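Local coordinates for protein monomethylamine methyltransferase mtmB1 (Methanosarcina barkeri, PDB 1NTH) that catalyses transfer of the methyl group from monomethylamine to the corrinoid cofactor of its partner protein in methanogenesis from methylamine, at residues G266-G269 with E273-I276; P33-E38 with L70-I75. All blocks are in the same frame, centred on the assembly; numbering follows the deposited sequence. Where two conformers were deposited one is given.

Contact 1 of 2, residues G266-G269 with E273-I276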
loop_
_atom_site.group_PDB
_atom_site.type_symbol
_atom_site.label_atom_id
_atom_site.label_comp_id
_atom_site.label_asym_id
_atom_site.label_seq_id
_atom_site.Cartn_x
_atom_site.Cartn_y
_atom_site.Cartn_z
ATOM N N GLY A 266 -8.301 -48.179 -5.223
ATOM C CA GLY A 266 -7.441 -47.991 -4.068
ATOM C C GLY A 266 -8.019 -48.594 -2.803
ATOM O O GLY A 266 -8.767 -49.569 -2.864
ATOM N N TYR A 267 -7.695 -48.009 -1.653
ATOM C CA TYR A 267 -8.173 -48.529 -0.375
ATOM C C TYR A 267 -9.689 -48.581 -0.212
ATOM O O TYR A 267 -10.207 -49.445 0.496
ATOM C CB TYR A 267 -7.577 -47.727 0.787
ATOM C CG TYR A 267 -6.066 -47.730 0.849
ATOM C CD1 TYR A 267 -5.338 -48.909 0.669
ATOM C CD2 TYR A 267 -5.362 -46.555 1.109
ATOM C CE1 TYR A 267 -3.942 -48.912 0.745
ATOM C CE2 TYR A 267 -3.975 -46.547 1.187
ATOM C CZ TYR A 267 -3.270 -47.726 1.005
ATOM O OH TYR A 267 -1.896 -47.710 1.086
ATOM N N ALA A 268 -10.404 -47.665 -0.856
ATOM C CA ALA A 268 -11.860 -47.633 -0.740
ATOM C C ALA A 268 -12.542 -48.724 -1.556
ATOM O O ALA A 268 -13.578 -49.254 -1.155
ATOM C CB ALA A 268 -12.387 -46.273 -1.170
ATOM N N GLY A 269 -11.959 -49.051 -2.702
ATOM C CA GLY A 269 -12.541 -50.065 -3.556
ATOM C C GLY A 269 -12.891 -49.546 -4.941
ATOM O O GLY A 269 -12.121 -48.796 -5.547
ATOM N N GLU A 273 -17.733 -46.914 -4.214
ATOM C CA GLU A 273 -16.991 -46.813 -2.961
ATOM C C GLU A 273 -16.055 -45.608 -2.956
ATOM O O GLU A 273 -15.981 -44.870 -1.974
ATOM C CB GLU A 273 -16.165 -48.080 -2.713
ATOM C CG GLU A 273 -16.975 -49.349 -2.480
ATOM C CD GLU A 273 -17.351 -50.069 -3.766
ATOM O OE1 GLU A 273 -17.785 -51.236 -3.675
ATOM O OE2 GLU A 273 -17.218 -49.482 -4.862
ATOM N N THR A 274 -15.335 -45.420 -4.056
ATOM C CA THR A 274 -14.398 -44.310 -4.162
ATOM C C THR A 274 -15.145 -42.976 -4.205
ATOM O O THR A 274 -14.634 -41.959 -3.737
ATOM C CB THR A 274 -13.508 -44.452 -5.416
ATOM O OG1 THR A 274 -12.808 -45.704 -5.364
ATOM C CG2 THR A 274 -12.474 -43.328 -5.473
ATOM N N THR A 275 -16.357 -42.985 -4.752
ATOM C CA THR A 275 -17.151 -41.763 -4.832
ATOM C C THR A 275 -17.648 -41.371 -3.440
ATOM O O THR A 275 -17.739 -40.188 -3.112
ATOM C CB THR A 275 -18.339 -41.936 -5.801
ATOM O OG1 THR A 275 -17.853 -42.432 -7.058
ATOM C CG2 THR A 275 -19.036 -40.594 -6.041
ATOM N N ILE A 276 -17.968 -42.368 -2.619
ATOM C CA ILE A 276 -18.408 -42.105 -1.255
ATOM C C ILE A 276 -17.264 -41.387 -0.537
ATOM O O ILE A 276 -17.479 -40.402 0.170
ATOM C CB ILE A 276 -18.734 -43.423 -0.508
ATOM C CG1 ILE A 276 -20.011 -44.036 -1.084
ATOM C CG2 ILE A 276 -18.888 -43.164 0.989
ATOM C CD1 ILE A 276 -20.356 -45.399 -0.494
#
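A268 and E273 meet where the loop 266-269 turns into the helix, and this is the tightly packed part of the contact. The A268 carbonyl oxygen sits against E273, with A268 O 3.2 Å from E273 CB and 3.6 Å from E273 CG. The methyl of A268 points at the first turn of the helix, CB lying 4.1 Å from T274 CA and 3.9 Å from E273 O, so the methyl of a buried residue lies on the helix backbone. G269 closes a turn near type I, held by a weak backbone bond from G269 N to G266 O. Its phi of 121° suits glycine: a beta carbon here would be jammed against the A268 carbonyl oxygen and would come very close to E273 CG. T274 OG1 comes within 3.2 Å of G269 O, but its hydrogen bond goes one residue on, to G270 O; chi1 of -57° sets the hydroxyl beside its own backbone N, facing back down the helix. The looser side is polar and partly exposed. There E273 bends at chi2 (87°) and leads its carboxylate away from the loop, toward a long, weak ion pair with K40, while its CB keeps to the packed side. The arrangement is that of a beta-alpha loop in a TIM barrel, where strand 263-264 gives way to helix 271-288 within the crossover to the parallel strand 293-300.

Contact 2 of 2, residues P33-E38 with L70-I75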
loop_
_atom_site.group_PDB
_atom_site.type_symbol
_atom_site.label_atom_id
_atom_site.label_comp_id
_atom_site.label_asym_id
_atom_site.label_seq_id
_atom_site.Cartn_x
_atom_site.Cartn_y
_atom_site.Cartn_z
ATOM N N PRO A 33 -12.023 -49.448 3.787
ATOM C CA PRO A 33 -12.737 -50.327 2.855
ATOM C C PRO A 33 -14.027 -50.929 3.420
ATOM O O PRO A 33 -15.006 -51.087 2.694
ATOM C CB PRO A 33 -11.688 -51.383 2.495
ATOM C CG PRO A 33 -10.806 -51.421 3.706
ATOM C CD PRO A 33 -10.664 -49.952 4.048
ATOM N N MET A 34 -14.040 -51.256 4.709
ATOM C CA MET A 34 -15.241 -51.821 5.319
ATOM C C MET A 34 -16.399 -50.828 5.309
ATOM O O MET A 34 -17.521 -51.169 4.933
ATOM C CB MET A 34 -14.972 -52.248 6.765
ATOM C CG MET A 34 -14.313 -53.612 6.914
ATOM S SD MET A 34 -14.031 -54.010 8.649
ATOM C CE MET A 34 -15.675 -54.438 9.189
ATOM N N LYS A 35 -16.130 -49.593 5.721
ATOM C CA LYS A 35 -17.187 -48.594 5.763
ATOM C C LYS A 35 -17.712 -48.221 4.380
ATOM O O LYS A 35 -18.918 -48.048 4.196
ATOM C CB LYS A 35 -16.705 -47.338 6.492
ATOM C CG LYS A 35 -17.810 -46.320 6.742
ATOM C CD LYS A 35 -18.931 -46.904 7.587
ATOM C CE LYS A 35 -18.449 -47.262 8.979
ATOM N NZ LYS A 35 -19.555 -47.789 9.820
ATOM N N ALA A 36 -16.818 -48.098 3.407
ATOM C CA ALA A 36 -17.241 -47.743 2.055
ATOM C C ALA A 36 -18.129 -48.855 1.501
ATOM O O ALA A 36 -19.159 -48.596 0.880
ATOM C CB ALA A 36 -16.031 -47.540 1.160
ATOM N N MET A 37 -17.720 -50.096 1.746
ATOM C CA MET A 37 -18.460 -51.269 1.291
ATOM C C MET A 37 -19.835 -51.316 1.955
ATOM O O MET A 37 -20.846 -51.578 1.304
ATOM C CB MET A 37 -17.670 -52.529 1.649
ATOM C CG MET A 37 -18.327 -53.819 1.205
ATOM S SD MET A 37 -17.328 -55.251 1.643
ATOM C CE MET A 37 -16.415 -55.501 0.132
ATOM N N GLU A 38 -19.855 -51.066 3.258
ATOM C CA GLU A 38 -21.083 -51.069 4.041
ATOM C C GLU A 38 -22.070 -50.009 3.553
ATOM O O GLU A 38 -23.250 -50.287 3.339
ATOM C CB GLU A 38 -20.752 -50.823 5.516
ATOM C CG GLU A 38 -21.962 -50.606 6.406
ATOM C CD GLU A 38 -21.581 -50.284 7.841
ATOM O OE1 GLU A 38 -20.393 -49.990 8.098
ATOM O OE2 GLU A 38 -22.475 -50.315 8.714
ATOM N N LEU A 70 -17.614 -39.898 6.590
ATOM C CA LEU A 70 -16.782 -38.974 7.351
ATOM C C LEU A 70 -17.102 -39.012 8.841
ATOM O O LEU A 70 -16.200 -39.036 9.679
ATOM C CB LEU A 70 -16.966 -37.547 6.822
ATOM C CG LEU A 70 -16.046 -36.484 7.429
ATOM C CD1 LEU A 70 -14.586 -36.830 7.151
ATOM C CD2 LEU A 70 -16.393 -35.123 6.829
ATOM N N LEU A 71 -18.389 -39.024 9.168
ATOM C CA LEU A 71 -18.828 -39.043 10.557
ATOM C C LEU A 71 -18.431 -40.303 11.328
ATOM O O LEU A 71 -17.981 -40.224 12.473
ATOM C CB LEU A 71 -20.347 -38.876 10.623
ATOM C CG LEU A 71 -20.964 -38.997 12.019
ATOM C CD1 LEU A 71 -20.464 -37.869 12.916
ATOM C CD2 LEU A 71 -22.477 -38.957 11.910
ATOM N N GLU A 72 -18.592 -41.462 10.699
ATOM C CA GLU A 72 -18.287 -42.732 11.362
ATOM C C GLU A 72 -16.806 -43.112 11.391
ATOM O O GLU A 72 -16.329 -43.683 12.374
ATOM C CB GLU A 72 -19.086 -43.861 10.719
ATOM C CG GLU A 72 -20.589 -43.704 10.857
ATOM C CD GLU A 72 -21.045 -43.689 12.304
ATOM O OE1 GLU A 72 -20.663 -44.610 13.055
ATOM O OE2 GLU A 72 -21.791 -42.763 12.688
ATOM N N CYS A 73 -16.078 -42.797 10.325
ATOM C CA CYS A 73 -14.658 -43.129 10.254
ATOM C C CYS A 73 -13.758 -42.101 10.909
ATOM O O CYS A 73 -12.921 -42.433 11.748
ATOM C CB CYS A 73 -14.213 -43.283 8.801
ATOM S SG CYS A 73 -14.902 -44.707 7.957
ATOM N N GLY A 74 -13.933 -40.847 10.511
ATOM C CA GLY A 74 -13.095 -39.790 11.033
ATOM C C GLY A 74 -11.901 -39.650 10.108
ATOM O O GLY A 74 -11.932 -40.124 8.966
ATOM N N ILE A 75 -10.843 -39.017 10.602
ATOM C CA ILE A 75 -9.636 -38.799 9.817
ATOM C C ILE A 75 -8.413 -39.364 10.533
ATOM O O ILE A 75 -8.203 -39.109 11.717
ATOM C CB ILE A 75 -9.408 -37.285 9.571
ATOM C CG1 ILE A 75 -10.607 -36.688 8.824
ATOM C CG2 ILE A 75 -8.119 -37.071 8.797
ATOM C CD1 ILE A 75 -10.810 -37.234 7.420
#
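K35 and C73 mark the closest backbone approach of the two helices, their CA atoms 7.5 Å apart just where the second helix ends and G74 departs with a phi of 91°. Both residues point their side chains at the other helix. C73 SG touches the root of the lysine, 3.5 Å from both K35 CB and K35 CG, a nonpolar sulfur-to-methylene contact on the buried side. Further out, K35 crosses E72 obliquely and brings its CE to 3.9 Å from E72 CB, so the two chains meet through carbon. Chi1 of -172° turns K35 CG away from its own backbone N, and bends at chi2 and chi3 then curl the chain back to its own helix. There K35 NZ makes a 2.9 Å salt bridge with E38 OE1, met on the syn side but 35° out of the carboxylate plane. Cutting K35 back to an alanine is likely to take cover from C73 SG and E72 CB and to leave the E38 carboxylate without its cationic mate. Helix-to-helix packing of this kind, made by methylene-to-sulfur and carbon contacts with the salt bridge kept within one helix, joins helices 24-42 and 56-73 beside the TIM barrel, just before strand 75-77 begins.

Helix 24-42 connects the two contacts, whose centres lie about 10 Å apart. One residue of it, A36, packs its CB 3.9 Å from E273 CB, while the preceding residue serves contact 2. They share no segment, yet helices 24-42, 56-73 and 271-288 all touch one another, I276 reaching both of the other two. Contact 1 lies within a beta-alpha unit of the barrel, joins near neighbours in sequence and relies on backbone carbonyls, a methyl and a glycine. Contact 2 lies farther from the chain's centre, joins segments 32 residues apart and uses a long side chain, with sulfur inside and charge outside. Contact 1 is the more buried, two of its four touching residues buried against one of three.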